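Putative retaining b-glycosidase (Saccharophagus degradans, PDB 5A95) probably hydrolyses mixed-linkage beta-glucans as a retaining glycoside hydrolase of family 5, subfamily 26, with a specificity shaped by its quaternary structure. Local coordinates at residues T164-N177 / L208-D220. The protein carries 1 engineered substitution. Numbering follows the deposited sequence.
Sequences TRDFWRRITFRYQN and LNESLIDMIYASD. Unlike the reference sequence in segment 164-177: Gln176 (reference Lys). With NA (sodium ion), chain L.
Thr172 packs by its methyl against Ser219 and Asp220 at the C-terminal end of segment 208-220: Thr172 CG2 lies 3.4 Å from Ser219 CB, tighter than usual van der Waals contact, and 3.6 Å from Asp220 CB. CG2 is anti to the backbone N (chi1 -53°), which leaves Thr172 OG1 hydrogen-bonded to Trp168 O at 2.7 Å while the methyl faces the other segment. Nearby, Ile216 lays CD1 4.1 Å from Trp168 CB.

Arg165, extended from CG to NE, fits as a knob among Leu208, Ser211, Leu212 and Met215. Arg165 NH1 and NH2 grip Ser211 OG end-on in the guanidinium plane, at 2.8 Å and 3.0 Å; Met215 SD takes a weak further bond from NH1.

Around Ser219 OG and the loop ends the contact is looser and bridged by water. Water 1 links Arg169 O to Ser219 OG and joins Met215 O on a sodium ion, which Thr196 O of the second subunit also binds. Water 3 bridges Ser219 OG and OE1 of the substituted Gln176, which also accepts from Gln39 NE2. Asn177 N hydrogen-bonds Asp220 OD2 at 3.3 Å from above the carboxylate plane, while Asp220 OD1 is bonded to Thr222 OG1.

The axes of 164-174 and 208-219, 9.2 Å apart and crossing at -21°, belong to successive outer helices of the GH5 (beta/alpha)8 barrel, linked through strand 181-185, whose Tyr184 touches Thr172 and Ile216; helix 116-133 flanks the first and strand 224-227 backs the second.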
loop_
_atom_site.group_PDB
_atom_site.type_symbol
_atom_site.label_atom_id
_atom_site.label_comp_id
_atom_site.label_asym_id
_atom_site.label_seq_id
_atom_site.Cartn_x
_atom_site.Cartn_y
_atom_site.Cartn_z
ATOM N N THR A 164 4.579 6.835 6.326
ATOM C CA THR A 164 5.709 7.768 6.451
ATOM C C THR A 164 5.352 9.176 6.025
ATOM O O THR A 164 5.602 10.150 6.740
ATOM C CB THR A 164 6.917 7.226 5.647
ATOM O OG1 THR A 164 7.317 5.950 6.210
ATOM C CG2 THR A 164 8.085 8.183 5.676
ATOM N N ARG A 165 4.730 9.280 4.864
ATOM C CA ARG A 165 4.234 10.574 4.380
ATOM C C ARG A 165 3.266 11.182 5.398
ATOM O O ARG A 165 3.323 12.380 5.674
ATOM C CB ARG A 165 3.491 10.407 3.055
ATOM C CG ARG A 165 4.338 10.133 1.841
ATOM C CD ARG A 165 3.441 10.159 0.612
ATOM N NE ARG A 165 4.106 9.714 -0.584
ATOM C CZ ARG A 165 4.969 10.427 -1.282
ATOM N NH1 ARG A 165 5.206 11.701 -0.962
ATOM N NH2 ARG A 165 5.554 9.896 -2.345
ATOM N N ASP A 166 2.346 10.372 5.913
ATOM C CA ASP A 166 1.354 10.882 6.847
ATOM C C ASP A 166 1.969 11.362 8.153
ATOM O O ASP A 166 1.550 12.383 8.703
ATOM C CB ASP A 166 0.246 9.859 7.085
ATOM C CG ASP A 166 -0.716 10.300 8.151
ATOM O OD1 ASP A 166 -1.550 11.183 7.853
ATOM O OD2 ASP A 166 -0.643 9.810 9.291
ATOM N N PHE A 167 2.950 10.621 8.653
ATOM C CA PHE A 167 3.712 11.072 9.799
ATOM C C PHE A 167 4.276 12.467 9.568
ATOM O O PHE A 167 4.056 13.386 10.367
ATOM C CB PHE A 167 4.800 10.060 10.178
ATOM C CG PHE A 167 5.750 10.532 11.239
ATOM C CD1 PHE A 167 5.399 10.488 12.568
ATOM C CD2 PHE A 167 7.000 11.054 10.896
ATOM C CE1 PHE A 167 6.265 10.946 13.532
ATOM C CE2 PHE A 167 7.874 11.507 11.866
ATOM C CZ PHE A 167 7.504 11.446 13.184
ATOM N N TRP A 168 4.973 12.634 8.449
ATOM C CA TRP A 168 5.597 13.920 8.195
ATOM C C TRP A 168 4.551 15.019 7.928
ATOM O O TRP A 168 4.753 16.175 8.337
ATOM C CB TRP A 168 6.656 13.822 7.092
ATOM C CG TRP A 168 7.880 13.112 7.578
ATOM C CD1 TRP A 168 8.385 11.926 7.120
ATOM C CD2 TRP A 168 8.707 13.495 8.691
ATOM N NE1 TRP A 168 9.480 11.578 7.853
ATOM C CE2 TRP A 168 9.709 12.519 8.827
ATOM C CE3 TRP A 168 8.683 14.582 9.591
ATOM C CZ2 TRP A 168 10.668 12.582 9.812
ATOM C CZ3 TRP A 168 9.633 14.623 10.571
ATOM C CH2 TRP A 168 10.612 13.643 10.669
ATOM N N ARG A 169 3.444 14.701 7.264
ATOM C CA ARG A 169 2.366 15.668 7.081
ATOM C C ARG A 169 1.848 16.157 8.431
ATOM O O ARG A 169 1.709 17.383 8.666
ATOM C CB ARG A 169 1.244 15.031 6.238
ATOM C CG ARG A 169 0.040 15.927 5.968
ATOM C CD ARG A 169 -1.003 15.891 7.111
ATOM N NE ARG A 169 -2.182 16.664 6.773
ATOM C CZ ARG A 169 -3.185 16.213 6.031
ATOM N NH1 ARG A 169 -3.170 14.988 5.563
ATOM N NH2 ARG A 169 -4.226 16.996 5.764
ATOM N N ARG A 170 1.582 15.231 9.335
ATOM C CA ARG A 170 1.017 15.580 10.629
ATOM C C ARG A 170 1.993 16.402 11.468
ATOM O O ARG A 170 1.608 17.369 12.134
ATOM C CB ARG A 170 0.633 14.337 11.416
ATOM C CG ARG A 170 -0.587 13.596 10.914
ATOM C CD ARG A 170 -0.695 12.288 11.675
ATOM N NE ARG A 170 -1.760 11.371 11.289
ATOM C CZ ARG A 170 -2.975 11.361 11.830
ATOM N NH1 ARG A 170 -3.351 12.250 12.715
ATOM N NH2 ARG A 170 -3.826 10.435 11.460
ATOM N N ILE A 171 3.242 15.976 11.496
ATOM C CA ILE A 171 4.281 16.644 12.239
ATOM C C ILE A 171 4.474 18.065 11.734
ATOM O O ILE A 171 4.569 19.019 12.525
ATOM C CB ILE A 171 5.608 15.834 12.161
ATOM C CG1 ILE A 171 5.537 14.509 12.931
ATOM C CG2 ILE A 171 6.797 16.677 12.574
ATOM C CD1 ILE A 171 5.569 14.656 14.449
ATOM N N THR A 172 4.586 18.209 10.424
ATOM C CA THR A 172 4.897 19.497 9.868
ATOM C C THR A 172 3.789 20.493 10.120
ATOM O O THR A 172 4.036 21.658 10.430
ATOM C CB THR A 172 5.248 19.402 8.367
ATOM O OG1 THR A 172 6.289 18.433 8.164
ATOM C CG2 THR A 172 5.749 20.714 7.846
ATOM N N PHE A 173 2.547 20.036 10.002
ATOM C CA PHE A 173 1.409 20.890 10.329
ATOM C C PHE A 173 1.412 21.282 11.806
ATOM O O PHE A 173 1.283 22.446 12.163
ATOM C CB PHE A 173 0.103 20.181 10.001
ATOM C CG PHE A 173 -1.144 20.940 10.389
ATOM C CD1 PHE A 173 -1.584 22.019 9.659
ATOM C CD2 PHE A 173 -1.884 20.539 11.473
ATOM C CE1 PHE A 173 -2.742 22.676 10.016
ATOM C CE2 PHE A 173 -3.030 21.204 11.850
ATOM C CZ PHE A 173 -3.453 22.270 11.108
ATOM N N ARG A 174 1.570 20.314 12.685
ATOM C CA ARG A 174 1.456 20.586 14.095
ATOM C C ARG A 174 2.512 21.544 14.593
ATOM O O ARG A 174 2.223 22.373 15.459
ATOM C CB ARG A 174 1.507 19.310 14.928
ATOM C CG ARG A 174 1.059 19.488 16.374
ATOM C CD ARG A 174 0.982 18.145 17.065
ATOM N NE ARG A 174 0.427 18.138 18.404
ATOM C CZ ARG A 174 -0.746 17.599 18.743
ATOM N NH1 ARG A 174 -1.596 17.164 17.816
ATOM N NH2 ARG A 174 -1.088 17.503 20.004
ATOM N N TYR A 175 3.726 21.426 14.089
ATOM C CA TYR A 175 4.847 22.200 14.613
ATOM C C TYR A 175 5.280 23.354 13.695
ATOM O O TYR A 175 6.394 23.849 13.793
ATOM C CB TYR A 175 6.012 21.291 15.022
ATOM C CG TYR A 175 5.555 20.286 16.046
ATOM C CD1 TYR A 175 5.078 20.708 17.296
ATOM C CD2 TYR A 175 5.523 18.924 15.753
ATOM C CE1 TYR A 175 4.586 19.802 18.209
ATOM C CE2 TYR A 175 5.026 18.022 16.662
ATOM C CZ TYR A 175 4.547 18.453 17.887
ATOM O OH TYR A 175 4.038 17.513 18.751
ATOM N N GLN A 176 4.356 23.837 12.863
ATOM C CA GLN A 176 4.672 24.974 12.018
ATOM C C GLN A 176 5.122 26.153 12.895
ATOM O O GLN A 176 4.492 26.441 13.909
ATOM C CB GLN A 176 3.462 25.383 11.187
ATOM C CG GLN A 176 3.803 26.420 10.146
ATOM C CD GLN A 176 2.623 26.858 9.297
ATOM O OE1 GLN A 176 1.545 26.277 9.347
ATOM N NE2 GLN A 176 2.851 27.861 8.483
ATOM N N ASN A 177 6.217 26.786 12.499
ATOM C CA ASN A 177 6.675 28.023 13.174
ATOM C C ASN A 177 7.089 27.772 14.645
ATOM O O ASN A 177 6.931 28.644 15.487
ATOM C CB ASN A 177 5.565 29.100 13.073
ATOM C CG ASN A 177 6.013 30.496 13.515
ATOM O OD1 ASN A 177 7.135 30.902 13.271
ATOM N ND2 ASN A 177 5.109 31.225 14.173
ATOM N N LEU A 208 12.531 9.723 -3.674
ATOM C CA LEU A 208 11.590 9.575 -2.588
ATOM C C LEU A 208 11.847 10.615 -1.480
ATOM O O LEU A 208 10.902 11.192 -0.926
ATOM C CB LEU A 208 11.568 8.135 -2.087
ATOM C CG LEU A 208 10.562 7.817 -1.007
ATOM C CD1 LEU A 208 9.132 8.232 -1.348
ATOM C CD2 LEU A 208 10.601 6.331 -0.717
ATOM N N ASN A 209 13.119 10.845 -1.161
ATOM C CA ASN A 209 13.415 11.896 -0.205
ATOM C C ASN A 209 12.957 13.272 -0.703
ATOM O O ASN A 209 12.410 14.052 0.095
ATOM C CB ASN A 209 14.899 11.949 0.170
ATOM C CG ASN A 209 15.267 10.923 1.200
ATOM O OD1 ASN A 209 15.310 11.204 2.383
ATOM N ND2 ASN A 209 15.467 9.697 0.763
ATOM N N GLU A 210 13.169 13.544 -1.985
ATOM C CA GLU A 210 12.699 14.811 -2.568
ATOM C C GLU A 210 11.180 14.936 -2.464
ATOM O O GLU A 210 10.653 16.027 -2.226
ATOM C CB GLU A 210 13.197 14.968 -4.000
ATOM C CG GLU A 210 14.673 15.264 -4.056
ATOM C CD GLU A 210 15.332 15.154 -5.411
ATOM O OE1 GLU A 210 14.664 14.729 -6.380
ATOM O OE2 GLU A 210 16.549 15.472 -5.486
ATOM N N SER A 211 10.479 13.824 -2.598
ATOM C CA SER A 211 9.031 13.834 -2.472
ATOM C C SER A 211 8.586 14.167 -1.059
ATOM O O SER A 211 7.676 14.960 -0.842
ATOM C CB SER A 211 8.472 12.477 -2.925
ATOM O OG SER A 211 7.056 12.453 -2.934
ATOM N N LEU A 212 9.232 13.557 -0.071
ATOM C CA LEU A 212 8.948 13.879 1.314
ATOM C C LEU A 212 9.272 15.366 1.610
ATOM O O LEU A 212 8.504 16.054 2.277
ATOM C CB LEU A 212 9.726 12.968 2.266
ATOM C CG LEU A 212 9.324 11.478 2.243
ATOM C CD1 LEU A 212 10.267 10.644 3.068
ATOM C CD2 LEU A 212 7.911 11.288 2.717
ATOM N N ILE A 213 10.431 15.829 1.150
ATOM C CA ILE A 213 10.839 17.218 1.349
ATOM C C ILE A 213 9.808 18.172 0.751
ATOM O O ILE A 213 9.468 19.187 1.363
ATOM C CB ILE A 213 12.243 17.460 0.774
ATOM C CG1 ILE A 213 13.286 16.723 1.640
ATOM C CG2 ILE A 213 12.550 18.954 0.746
ATOM C CD1 ILE A 213 14.591 16.495 0.926
ATOM N N ASP A 214 9.308 17.857 -0.438
ATOM C CA ASP A 214 8.330 18.762 -1.054
ATOM C C ASP A 214 7.064 18.889 -0.218
ATOM O O ASP A 214 6.529 19.978 -0.087
ATOM C CB ASP A 214 8.019 18.305 -2.481
ATOM C CG ASP A 214 9.152 18.567 -3.449
ATOM O OD1 ASP A 214 10.041 19.380 -3.126
ATOM O OD2 ASP A 214 9.169 17.955 -4.540
ATOM N N MET A 215 6.563 17.780 0.326
ATOM C CA MET A 215 5.396 17.833 1.198
ATOM C C MET A 215 5.647 18.662 2.439
ATOM O O MET A 215 4.798 19.418 2.883
ATOM C CB MET A 215 4.995 16.438 1.722
ATOM C CG MET A 215 4.359 15.488 0.772
ATOM S SD MET A 215 4.152 13.897 1.611
ATOM C CE MET A 215 2.794 14.313 2.724
ATOM N N ILE A 216 6.825 18.468 3.029
ATOM C CA ILE A 216 7.207 19.176 4.238
ATOM C C ILE A 216 7.332 20.683 3.963
ATOM O O ILE A 216 6.745 21.523 4.668
ATOM C CB ILE A 216 8.500 18.591 4.806
ATOM C CG1 ILE A 216 8.232 17.183 5.364
ATOM C CG2 ILE A 216 9.091 19.483 5.888
ATOM C CD1 ILE A 216 9.489 16.389 5.646
ATOM N N TYR A 217 8.094 21.028 2.925
ATOM C CA TYR A 217 8.330 22.438 2.596
ATOM C C TYR A 217 7.065 23.176 2.207
ATOM O O TYR A 217 6.975 24.384 2.457
ATOM C CB TYR A 217 9.402 22.552 1.517
ATOM C CG TYR A 217 10.839 22.456 1.997
ATOM C CD1 TYR A 217 11.189 22.386 3.350
ATOM C CD2 TYR A 217 11.872 22.480 1.061
ATOM C CE1 TYR A 217 12.508 22.375 3.735
ATOM C CE2 TYR A 217 13.196 22.450 1.446
ATOM C CZ TYR A 217 13.508 22.389 2.790
ATOM O OH TYR A 217 14.828 22.423 3.199
ATOM N N ALA A 218 6.103 22.471 1.621
ATOM C CA ALA A 218 4.823 23.084 1.287
ATOM C C ALA A 218 4.087 23.539 2.544
ATOM O O ALA A 218 3.225 24.413 2.460
ATOM C CB ALA A 218 3.948 22.107 0.492
ATOM N N SER A 219 4.367 22.875 3.667
ATOM C CA SER A 219 3.707 23.123 4.949
ATOM C C SER A 219 4.537 24.008 5.894
ATOM O O SER A 219 3.949 24.810 6.617
ATOM C CB SER A 219 3.401 21.758 5.561
ATOM O OG SER A 219 2.795 21.871 6.830
ATOM N N ASP A 220 5.870 23.885 5.881
ATOM C CA ASP A 220 6.755 24.710 6.713
ATOM C C ASP A 220 8.144 24.716 6.092
ATOM O O ASP A 220 8.902 23.764 6.209
ATOM C CB ASP A 220 6.795 24.153 8.124
ATOM C CG ASP A 220 7.547 25.038 9.107
ATOM O OD1 ASP A 220 8.205 26.015 8.690
ATOM O OD2 ASP A 220 7.507 24.727 10.308
HETATM NA NA NA L . 2.770 18.258 4.428
HETATM O O HOH W 1 1.598 19.306 6.678
HETATM O O HOH W 2 6.701 22.130 10.920
HETATM O O HOH W 3 1.333 23.718 8.262
#